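Local atomic coordinates of tyrosyl-tRNA synthetase (Aeropyrum pernix, PDB entry 2CYA), a protein that probably activates tyrosine with ATP to form Tyr-AMP and then transfers the tyrosyl group to the acceptor end of tRNA(Tyr). Residues Met192-Val197 with Lys204-Ile209; Trp127-Arg132 with Ile173-Leu178; Val4-Arg9 with Leu29-Ala34; Ala14-Glu19 with Ala280-Phe285. All blocks are in the same frame, centred on the assembly; numbering follows the deposited sequence.

Contact 1. Residues Met192-Val197 with Lys204-Ile209; sequences MLARDV and KKPVAI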
# COMPACT_ATOMS: atom_id res chain seq x y z
N MET A 192 2.40 18.67 0.08
CA MET A 192 1.10 19.31 0.28
C MET A 192 0.08 18.28 0.74
O MET A 192 -0.77 18.57 1.57
CB MET A 192 0.61 19.98 -1.02
CG MET A 192 1.49 21.17 -1.45
SD MET A 192 1.76 22.34 -0.07
CE MET A 192 0.25 23.32 -0.21
N LEU A 193 0.17 17.07 0.20
CA LEU A 193 -0.75 16.01 0.61
C LEU A 193 -0.50 15.71 2.08
O LEU A 193 -1.44 15.46 2.84
CB LEU A 193 -0.47 14.75 -0.22
CG LEU A 193 -1.27 13.51 0.20
CD1 LEU A 193 -2.77 13.83 0.14
CD2 LEU A 193 -0.91 12.35 -0.71
N ALA A 194 0.77 15.70 2.49
CA ALA A 194 1.07 15.40 3.90
C ALA A 194 0.46 16.47 4.80
O ALA A 194 -0.16 16.17 5.83
CB ALA A 194 2.59 15.36 4.13
N ARG A 195 0.61 17.73 4.40
CA ARG A 195 0.08 18.85 5.18
C ARG A 195 -1.44 18.82 5.21
O ARG A 195 -2.05 19.15 6.22
CB ARG A 195 0.54 20.19 4.58
CG ARG A 195 2.02 20.49 4.81
CD ARG A 195 2.45 21.76 4.06
NE ARG A 195 1.65 22.93 4.43
CZ ARG A 195 1.80 23.62 5.55
NH1 ARG A 195 2.72 23.27 6.46
NH2 ARG A 195 1.01 24.67 5.78
N ASP A 196 -2.06 18.43 4.10
CA ASP A 196 -3.52 18.39 4.03
C ASP A 196 -4.12 17.26 4.83
O ASP A 196 -5.30 17.29 5.15
CB ASP A 196 -4.00 18.21 2.59
CG ASP A 196 -4.03 19.50 1.82
OD1 ASP A 196 -3.90 20.57 2.46
OD2 ASP A 196 -4.19 19.45 0.58
N VAL A 197 -3.30 16.28 5.17
CA VAL A 197 -3.76 15.10 5.88
C VAL A 197 -3.37 14.99 7.34
O VAL A 197 -4.05 14.34 8.13
CB VAL A 197 -3.27 13.85 5.08
CG1 VAL A 197 -3.05 12.67 5.99
CG2 VAL A 197 -4.27 13.54 3.99
N LYS A 204 1.72 15.51 13.17
CA LYS A 204 2.27 16.86 13.00
C LYS A 204 2.22 17.32 11.54
O LYS A 204 2.65 16.59 10.63
CB LYS A 204 3.73 16.91 13.46
CG LYS A 204 4.01 16.65 14.94
CD LYS A 204 5.53 16.52 15.11
CE LYS A 204 5.97 16.34 16.55
NZ LYS A 204 7.45 16.10 16.58
N LYS A 205 1.69 18.52 11.32
CA LYS A 205 1.60 19.12 9.99
C LYS A 205 3.02 19.65 9.76
O LYS A 205 3.45 20.60 10.40
CB LYS A 205 0.61 20.28 10.02
CG LYS A 205 0.26 20.86 8.69
CD LYS A 205 -0.66 22.05 8.89
CE LYS A 205 -1.17 22.57 7.58
NZ LYS A 205 -2.19 23.62 7.80
N PRO A 206 3.77 19.03 8.83
CA PRO A 206 5.14 19.46 8.58
C PRO A 206 5.32 20.73 7.78
O PRO A 206 4.57 21.01 6.84
CB PRO A 206 5.73 18.27 7.82
CG PRO A 206 4.55 17.89 6.92
CD PRO A 206 3.37 17.95 7.90
N VAL A 207 6.35 21.48 8.16
CA VAL A 207 6.73 22.68 7.42
C VAL A 207 7.52 22.12 6.22
O VAL A 207 8.47 21.36 6.41
CB VAL A 207 7.70 23.56 8.24
CG1 VAL A 207 8.40 24.55 7.32
CG2 VAL A 207 6.93 24.30 9.37
N ALA A 208 7.11 22.46 5.00
CA ALA A 208 7.78 22.00 3.79
C ALA A 208 8.83 23.00 3.28
O ALA A 208 8.49 24.15 2.96
CB ALA A 208 6.73 21.75 2.68
N ILE A 209 10.08 22.56 3.18
CA ILE A 209 11.18 23.43 2.70
C ILE A 209 11.72 22.88 1.39
O ILE A 209 12.34 21.81 1.35
CB ILE A 209 12.34 23.53 3.73
CG1 ILE A 209 11.84 24.19 5.02
CG2 ILE A 209 13.50 24.34 3.14
CD1 ILE A 209 12.78 24.09 6.17
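Ala-194 makes the first touch between the helix and the returning chain: its CB meets CG of the Pro-206 ring at 4.2 Å, a small apolar contact. Arg-195 follows and carries most of the interface. With CG anti to the carbonyl carbon (chi1 -72°) and a bend at chi3, its aliphatic part runs past the proline ring and its head comes round to the Pro-206 carbonyl. NH1 of Arg-195 donates to Pro-206 O at 2.9 Å with an N-H...O angle of 154°. The oxygen lies close to the guanidinium plane, whereas the donor stands well above the carbonyl plane. Lys-205, extended beyond CG, crosses the arginine and lays CE over one guanidinium face near its rim, 3.5 Å from Arg-195 NH2. Two like charges thus come close, and the salt bridge from Arg-195 NH1 to Glu-25 probably offsets part of this repulsion. With an alanine in place of Arg-195, the Pro-206 carbonyl would probably lose this donor and Glu-25 its positive mate. In the fold, helix 188-198 is the crossover of a beta-alpha-beta unit between the parallel strands 180-184 and 207-211, and the contact ties it to the run-in of the second strand. Helix 161-175 packs against Ala-194 and Pro-206 through Val-170 and Ile-173, and Val-21 of strand 19-21 touches Arg-195.

Contact 2. Residues Trp127-Arg132 with Ile173-Leu178; sequences WGLVIR and IFYMDL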
# COMPACT_ATOMS: atom_id res chain seq x y z
N TRP A 127 3.26 0.49 7.97
CA TRP A 127 2.22 0.15 7.00
C TRP A 127 0.88 0.51 7.58
O TRP A 127 -0.04 0.89 6.87
CB TRP A 127 2.32 -1.34 6.61
CG TRP A 127 3.62 -1.60 5.89
CD1 TRP A 127 4.74 -2.21 6.41
CD2 TRP A 127 4.00 -1.11 4.60
NE1 TRP A 127 5.79 -2.11 5.53
CE2 TRP A 127 5.36 -1.44 4.41
CE3 TRP A 127 3.31 -0.42 3.59
CZ2 TRP A 127 6.06 -1.09 3.24
CZ3 TRP A 127 4.01 -0.07 2.42
CH2 TRP A 127 5.37 -0.41 2.26
N GLY A 128 0.77 0.44 8.90
CA GLY A 128 -0.48 0.84 9.54
C GLY A 128 -0.78 2.29 9.18
O GLY A 128 -1.95 2.66 8.95
N LEU A 129 0.28 3.13 9.13
CA LEU A 129 0.14 4.56 8.78
C LEU A 129 -0.14 4.71 7.30
O LEU A 129 -0.91 5.58 6.89
CB LEU A 129 1.43 5.35 9.10
CG LEU A 129 1.59 6.12 10.41
CD1 LEU A 129 3.01 6.70 10.50
CD2 LEU A 129 0.57 7.26 10.46
N VAL A 130 0.51 3.91 6.47
CA VAL A 130 0.24 4.01 5.05
C VAL A 130 -1.27 3.78 4.82
O VAL A 130 -1.88 4.43 3.96
CB VAL A 130 1.05 2.98 4.26
CG1 VAL A 130 0.52 2.87 2.85
CG2 VAL A 130 2.52 3.42 4.23
N ILE A 131 -1.87 2.89 5.59
CA ILE A 131 -3.30 2.63 5.43
C ILE A 131 -4.16 3.77 5.98
O ILE A 131 -5.12 4.20 5.34
CB ILE A 131 -3.70 1.31 6.11
CG1 ILE A 131 -3.07 0.15 5.33
CG2 ILE A 131 -5.22 1.17 6.11
CD1 ILE A 131 -3.40 -1.19 5.91
N ARG A 132 -3.83 4.25 7.17
CA ARG A 132 -4.60 5.35 7.73
C ARG A 132 -4.51 6.58 6.82
O ARG A 132 -5.50 7.30 6.63
CB ARG A 132 -4.10 5.63 9.14
CG ARG A 132 -4.55 4.54 10.11
CD ARG A 132 -3.76 4.57 11.38
NE ARG A 132 -3.58 5.94 11.83
CZ ARG A 132 -2.58 6.33 12.60
NH1 ARG A 132 -1.67 5.44 13.01
NH2 ARG A 132 -2.47 7.61 12.95
N ILE A 173 7.22 10.68 6.49
CA ILE A 173 7.25 11.93 7.25
C ILE A 173 6.55 11.75 8.59
O ILE A 173 7.11 12.10 9.63
CB ILE A 173 6.57 13.09 6.44
CG1 ILE A 173 7.44 13.45 5.23
CG2 ILE A 173 6.33 14.32 7.33
CD1 ILE A 173 6.72 14.30 4.19
N PHE A 174 5.35 11.19 8.60
CA PHE A 174 4.64 11.01 9.87
C PHE A 174 5.33 9.97 10.76
O PHE A 174 5.51 10.18 11.96
CB PHE A 174 3.17 10.60 9.66
CG PHE A 174 2.33 11.61 8.89
CD1 PHE A 174 2.58 12.98 8.98
CD2 PHE A 174 1.24 11.17 8.14
CE1 PHE A 174 1.76 13.90 8.34
CE2 PHE A 174 0.40 12.09 7.48
CZ PHE A 174 0.65 13.45 7.58
N TYR A 175 5.73 8.85 10.17
CA TYR A 175 6.38 7.80 10.94
C TYR A 175 7.63 8.32 11.66
O TYR A 175 7.87 7.97 12.81
CB TYR A 175 6.79 6.64 10.03
CG TYR A 175 7.41 5.47 10.77
CD1 TYR A 175 6.62 4.49 11.36
CD2 TYR A 175 8.80 5.35 10.85
CE1 TYR A 175 7.21 3.39 12.02
CE2 TYR A 175 9.39 4.26 11.50
CZ TYR A 175 8.59 3.29 12.09
OH TYR A 175 9.18 2.23 12.74
N MET A 176 8.41 9.17 10.99
CA MET A 176 9.62 9.73 11.60
C MET A 176 9.33 10.92 12.51
O MET A 176 10.25 11.60 12.99
CB MET A 176 10.63 10.10 10.53
CG MET A 176 11.20 8.87 9.83
SD MET A 176 12.48 9.24 8.64
CE MET A 176 11.54 9.34 7.24
N ASP A 177 8.04 11.18 12.73
CA ASP A 177 7.62 12.24 13.64
C ASP A 177 8.30 13.57 13.33
O ASP A 177 8.85 14.21 14.21
CB ASP A 177 7.97 11.80 15.07
CG ASP A 177 7.25 12.63 16.12
OD1 ASP A 177 6.04 12.88 15.94
OD2 ASP A 177 7.89 13.01 17.13
N LEU A 178 8.23 13.98 12.07
CA LEU A 178 8.89 15.19 11.63
C LEU A 178 8.11 16.51 11.72
O LEU A 178 6.89 16.55 11.50
CB LEU A 178 9.33 15.02 10.18
CG LEU A 178 10.20 13.81 9.88
CD1 LEU A 178 10.43 13.80 8.35
CD2 LEU A 178 11.54 13.86 10.66
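Leu-129 and Tyr-175 mark the closest approach of the two backbones, yet their CA atoms remain 7.4 Å apart, a gap bridged by one leucine branch. Residues 127-132 are helical throughout, while 173-178 take in the last turn of helix 161-175 and the chain that leaves it. That end is a Schellman motif: Leu-178 N bonds to Ile-173 O, Asp-177 N bonds to Phe-174 O at 2.8 Å, and Asp-177, the C-prime residue, adopts a positive phi of 52°. The same helix carries Tyr-165, Gln-169 and Asp-172, predicted to bind the substrate tyrosine. Onto its final turn Leu-129 directs CD1, which lies 3.5 Å from Tyr-175 N and 3.8 Å from Tyr-175 CB, at the edge of the tyrosine ring and near its plane. Phe-174 adds its CB, 4.0 Å from Leu-129 CD1. The two aromatic residues send their rings in different directions, Phe-174 with CG anti to the carbonyl carbon (chi1 -61°) and Tyr-175 with CG anti to the backbone N (chi1 -177°), and the methyl meets the root of this fork. The phenylalanine ring packs on Val-197 and Ala-198 of helix 188-198, whereas Tyr-175 OH hydrogen-bonds Asp-123. Leu-129's other methyl, CD2, lies over one face of the Arg-132 guanidinium, toward its rim. On helix 124-135, Trp-127 stacks on Trp-127 of the second subunit.

Contact 3. Residues Val4-Arg9 with Leu29-Ala34; sequences VDVEER and LLASGA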
# COMPACT_ATOMS: atom_id res chain seq x y z
N VAL A 4 15.76 37.89 18.92
CA VAL A 4 15.64 37.31 17.56
C VAL A 4 16.70 36.25 17.28
O VAL A 4 17.51 36.38 16.35
CB VAL A 4 15.74 38.42 16.47
CG1 VAL A 4 14.51 39.30 16.52
CG2 VAL A 4 17.00 39.26 16.69
N ASP A 5 16.71 35.20 18.11
CA ASP A 5 17.65 34.09 17.93
C ASP A 5 17.02 33.28 16.81
O ASP A 5 17.69 32.55 16.05
CB ASP A 5 17.74 33.24 19.20
CG ASP A 5 18.82 32.18 19.12
OD1 ASP A 5 18.66 31.22 18.34
OD2 ASP A 5 19.84 32.33 19.83
N VAL A 6 15.71 33.44 16.71
CA VAL A 6 14.90 32.80 15.69
C VAL A 6 15.30 33.34 14.32
O VAL A 6 15.31 32.61 13.32
CB VAL A 6 13.41 33.09 15.95
CG1 VAL A 6 12.58 32.73 14.73
CG2 VAL A 6 12.93 32.32 17.17
N GLU A 7 15.65 34.63 14.28
CA GLU A 7 16.02 35.27 13.03
C GLU A 7 17.24 34.67 12.33
O GLU A 7 17.22 34.47 11.13
CB GLU A 7 16.21 36.76 13.24
CG GLU A 7 15.93 37.57 11.98
CD GLU A 7 14.65 37.12 11.29
OE1 GLU A 7 13.62 36.94 11.98
OE2 GLU A 7 14.67 36.94 10.05
N GLU A 8 18.30 34.37 13.07
CA GLU A 8 19.49 33.80 12.45
C GLU A 8 19.24 32.37 12.00
O GLU A 8 19.63 31.99 10.90
CB GLU A 8 20.69 33.83 13.40
CG GLU A 8 21.23 35.23 13.67
CD GLU A 8 22.57 35.22 14.37
OE1 GLU A 8 23.58 34.84 13.72
OE2 GLU A 8 22.63 35.59 15.56
N ARG A 9 18.60 31.57 12.86
CA ARG A 9 18.29 30.18 12.52
C ARG A 9 17.43 30.18 11.28
O ARG A 9 17.67 29.42 10.35
CB ARG A 9 17.55 29.48 13.65
CG ARG A 9 18.37 29.30 14.89
CD ARG A 9 17.52 28.71 15.99
NE ARG A 9 17.30 27.28 15.80
CZ ARG A 9 16.49 26.55 16.56
NH1 ARG A 9 15.82 27.13 17.55
NH2 ARG A 9 16.37 25.24 16.35
N LEU A 29 7.87 27.39 15.12
CA LEU A 29 8.59 26.20 15.59
C LEU A 29 9.92 26.64 16.19
O LEU A 29 10.33 26.19 17.28
CB LEU A 29 8.86 25.23 14.43
CG LEU A 29 7.72 24.30 13.98
CD1 LEU A 29 8.15 23.50 12.73
CD2 LEU A 29 7.37 23.36 15.14
N LEU A 30 10.62 27.51 15.48
CA LEU A 30 11.90 27.99 15.99
C LEU A 30 11.73 28.70 17.33
O LEU A 30 12.52 28.50 18.25
CB LEU A 30 12.57 28.94 14.99
CG LEU A 30 12.95 28.27 13.66
CD1 LEU A 30 13.36 29.32 12.65
CD2 LEU A 30 14.07 27.26 13.92
N ALA A 31 10.67 29.49 17.45
CA ALA A 31 10.43 30.24 18.68
C ALA A 31 10.06 29.41 19.91
O ALA A 31 10.27 29.86 21.04
CB ALA A 31 9.35 31.31 18.45
N SER A 32 9.51 28.21 19.70
CA SER A 32 9.09 27.36 20.82
C SER A 32 10.25 26.81 21.65
O SER A 32 10.07 26.45 22.81
CB SER A 32 8.23 26.19 20.30
OG SER A 32 8.97 25.33 19.45
N GLY A 33 11.44 26.76 21.07
CA GLY A 33 12.59 26.25 21.79
C GLY A 33 12.62 24.73 21.82
O GLY A 33 13.66 24.14 22.11
N ALA A 34 11.49 24.10 21.51
CA ALA A 34 11.39 22.64 21.49
C ALA A 34 12.29 22.04 20.42
O ALA A 34 12.65 22.70 19.46
CB ALA A 34 9.97 22.22 21.23
O HOH W 1 15.98 23.04 18.60
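Val-6 and Arg-9 pack against Leu-30 and Ala-31 in a partly buried helix-to-helix contact near the N-terminus, joining the first turns of helix 5-14 to the end of helix 23-32, away from the annotated sites. The backbones come near, with the CA atoms of Val-6 and Leu-30 5.7 Å apart. Val-6 uses both branches: CG1, anti to the backbone N (chi1 166°), sits 3.8 Å from Leu-30 CB, while CG2 lies 3.6 Å from Ala-31 CA. Helix 23-32 stops just beyond these residues. Gly-33 leaves it with a positive phi of 80°, a conformation in which a CB would jam against the preceding carbonyl oxygen, and Ser-32 OG turns back to donate to Leu-29 O at 2.7 Å. Leu-30 is the residue both partners share. Its CD2 rests over the centre of one face of the Arg-9 guanidinium, 3.7 Å from Arg-9 CZ, the flat face of the charged group packing against the methyl. The polar rim finds partners around it: Arg-9 NE donates to the carbonyl of Ala-65, and NH2 gives a hydrogen bond to a water 3.2 Å away, which reaches Ala-34 O through a weak bond. With a serine in place of Arg-9, the CD2 methyl of Leu-30 is likely to lose its flat cover and the Ala-65 carbonyl its donor. Phe-10 and Ile-13, further along helix 5-14, also touch Leu-30.

Contact 4. Residues Ala14-Glu19 with Ala280-Phe285; sequences ARNTVE and ARYILF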
# COMPACT_ATOMS: atom_id res chain seq x y z
N ALA A 14 16.34 29.28 5.64
CA ALA A 14 15.71 29.80 4.43
C ALA A 14 16.65 30.11 3.27
O ALA A 14 16.23 30.06 2.12
CB ALA A 14 14.90 31.05 4.76
N ARG A 15 17.90 30.41 3.58
CA ARG A 15 18.88 30.77 2.56
C ARG A 15 18.89 29.86 1.33
O ARG A 15 19.08 28.65 1.43
CB ARG A 15 20.29 30.85 3.19
CG ARG A 15 21.18 29.63 2.99
CD ARG A 15 22.09 29.33 4.18
NE ARG A 15 23.12 30.34 4.39
CZ ARG A 15 24.38 30.07 4.71
NH1 ARG A 15 24.78 28.81 4.85
NH2 ARG A 15 25.24 31.06 4.90
N ASN A 16 18.63 30.46 0.17
CA ASN A 16 18.63 29.79 -1.12
C ASN A 16 17.50 28.81 -1.44
O ASN A 16 17.54 28.13 -2.47
CB ASN A 16 19.98 29.11 -1.33
CG ASN A 16 21.09 30.11 -1.55
OD1 ASN A 16 20.99 30.99 -2.43
ND2 ASN A 16 22.17 30.00 -0.77
N THR A 17 16.50 28.75 -0.58
CA THR A 17 15.38 27.88 -0.84
C THR A 17 14.43 28.57 -1.81
O THR A 17 14.44 29.80 -1.93
CB THR A 17 14.65 27.56 0.46
OG1 THR A 17 14.20 28.78 1.07
CG2 THR A 17 15.59 26.85 1.42
N VAL A 18 13.61 27.78 -2.50
CA VAL A 18 12.63 28.31 -3.45
C VAL A 18 11.38 28.73 -2.67
O VAL A 18 10.71 29.70 -3.01
CB VAL A 18 12.22 27.23 -4.48
CG1 VAL A 18 11.06 27.74 -5.34
CG2 VAL A 18 13.39 26.86 -5.35
N GLU A 19 11.06 27.98 -1.62
CA GLU A 19 9.88 28.30 -0.82
C GLU A 19 9.92 27.56 0.50
O GLU A 19 10.62 26.56 0.65
CB GLU A 19 8.60 27.90 -1.57
CG GLU A 19 8.30 26.38 -1.55
CD GLU A 19 7.01 26.01 -2.28
OE1 GLU A 19 6.23 26.92 -2.61
OE2 GLU A 19 6.76 24.80 -2.52
N ALA A 280 26.17 28.57 -10.68
CA ALA A 280 26.93 29.61 -9.99
C ALA A 280 26.22 30.04 -8.72
O ALA A 280 26.82 30.13 -7.65
CB ALA A 280 27.12 30.82 -10.90
N ARG A 281 24.92 30.28 -8.84
CA ARG A 281 24.14 30.72 -7.70
C ARG A 281 23.91 29.67 -6.60
O ARG A 281 24.15 29.93 -5.42
CB ARG A 281 22.78 31.24 -8.16
CG ARG A 281 21.93 31.74 -7.00
CD ARG A 281 20.52 32.12 -7.41
NE ARG A 281 19.73 32.53 -6.26
CZ ARG A 281 18.43 32.83 -6.30
NH1 ARG A 281 17.77 32.77 -7.45
NH2 ARG A 281 17.80 33.18 -5.19
N TYR A 282 23.45 28.49 -6.99
CA TYR A 282 23.11 27.45 -6.02
C TYR A 282 24.22 26.55 -5.51
O TYR A 282 24.10 25.97 -4.44
CB TYR A 282 21.97 26.60 -6.58
CG TYR A 282 20.71 27.41 -6.84
CD1 TYR A 282 20.23 28.30 -5.88
CD2 TYR A 282 20.02 27.29 -8.05
CE1 TYR A 282 19.09 29.06 -6.12
CE2 TYR A 282 18.88 28.06 -8.29
CZ TYR A 282 18.42 28.93 -7.31
OH TYR A 282 17.25 29.65 -7.49
N ILE A 283 25.29 26.43 -6.28
CA ILE A 283 26.39 25.59 -5.88
C ILE A 283 27.68 26.37 -5.57
O ILE A 283 28.23 26.25 -4.47
CB ILE A 283 26.67 24.54 -6.97
CG1 ILE A 283 25.45 23.63 -7.13
CG2 ILE A 283 27.89 23.74 -6.60
CD1 ILE A 283 25.59 22.62 -8.23
N LEU A 284 28.17 27.18 -6.50
CA LEU A 284 29.42 27.90 -6.25
C LEU A 284 29.30 28.96 -5.16
O LEU A 284 30.09 28.96 -4.22
CB LEU A 284 29.98 28.51 -7.54
CG LEU A 284 30.27 27.53 -8.70
CD1 LEU A 284 30.79 28.33 -9.90
CD2 LEU A 284 31.30 26.46 -8.29
N PHE A 285 28.31 29.84 -5.24
CA PHE A 285 28.15 30.86 -4.20
C PHE A 285 27.45 30.35 -2.93
O PHE A 285 27.18 31.12 -2.01
CB PHE A 285 27.42 32.08 -4.75
CG PHE A 285 28.31 33.01 -5.54
CD1 PHE A 285 28.42 32.89 -6.92
CD2 PHE A 285 29.05 33.98 -4.89
CE1 PHE A 285 29.27 33.73 -7.64
CE2 PHE A 285 29.90 34.82 -5.60
CZ PHE A 285 30.00 34.70 -6.97
O HOH W 2 23.92 32.27 -3.64
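Asn-16 reaches toward Arg-281 and Tyr-282 in a light contact at the surface, where each segment is shaped mainly by bonds and packing of its own. Its side chain, CG anti to the carbonyl carbon (chi1 -70°), carries OD1 to 4.3 Å from Arg-281 NE, too far for a bond. A water completes the link, donating to Arg-281 O at 2.9 Å and only weakly to Asn-16 OD1. The asparagine backbone adds its carbonyl oxygen, 4.1 Å from Tyr-282 CE1. What presents Asn-16 is a type II beta turn from Ala-14 to Thr-17, in which it takes the third position with a phi of 71°, a value asparagine and glycine tolerate well. Ala-14 O is gripped twice, by Thr-17 N at 3.0 Å and by Thr-17 OG1 at 2.6 Å. The chain then enters strand 19-21 through a classic beta bulge, Val-18 and Glu-19 both facing His-210. On helix 275-284 the two large side chains lie on one another. Arg-281 is fully extended, and Tyr-282, with CG beside its backbone N, places CE1 over one face of the guanidinium near its rim; in return Arg-281 CG lies over one face of the phenol ring, toward its rim. The helix closes with a wider pi-type turn, Phe-285 N bonding to Ala-280 O at 2.8 Å. Arg-15, beside Asn-16, forms salt bridges with Asp-61 and Asp-288.

How the contacts relate
Burial and chemistry change together across this chain. Contacts 1 and 2 are buried and touch each other: Phe-174 packs on the carbonyls of Ala-194 and Lys-204, and Lys-204 makes a salt bridge to Asp-177. Contact 2 is carried by apolar side-chain atoms, whereas contact 1 adds a charged side chain bonded to a backbone carbonyl. Contact 3 is partly buried and rests on aliphatic groups and an arginine face; Leu-29 meets Val-207 of contact 1. Contact 4, at the surface, is made of loose approaches and a water held only weakly by Asn-16; Thr-17 packs on Ile-209. Contact 3 uses the start of helix 5-14 and contact 4 the loop after its end, closing a long loop enclosing contacts 1 and 2.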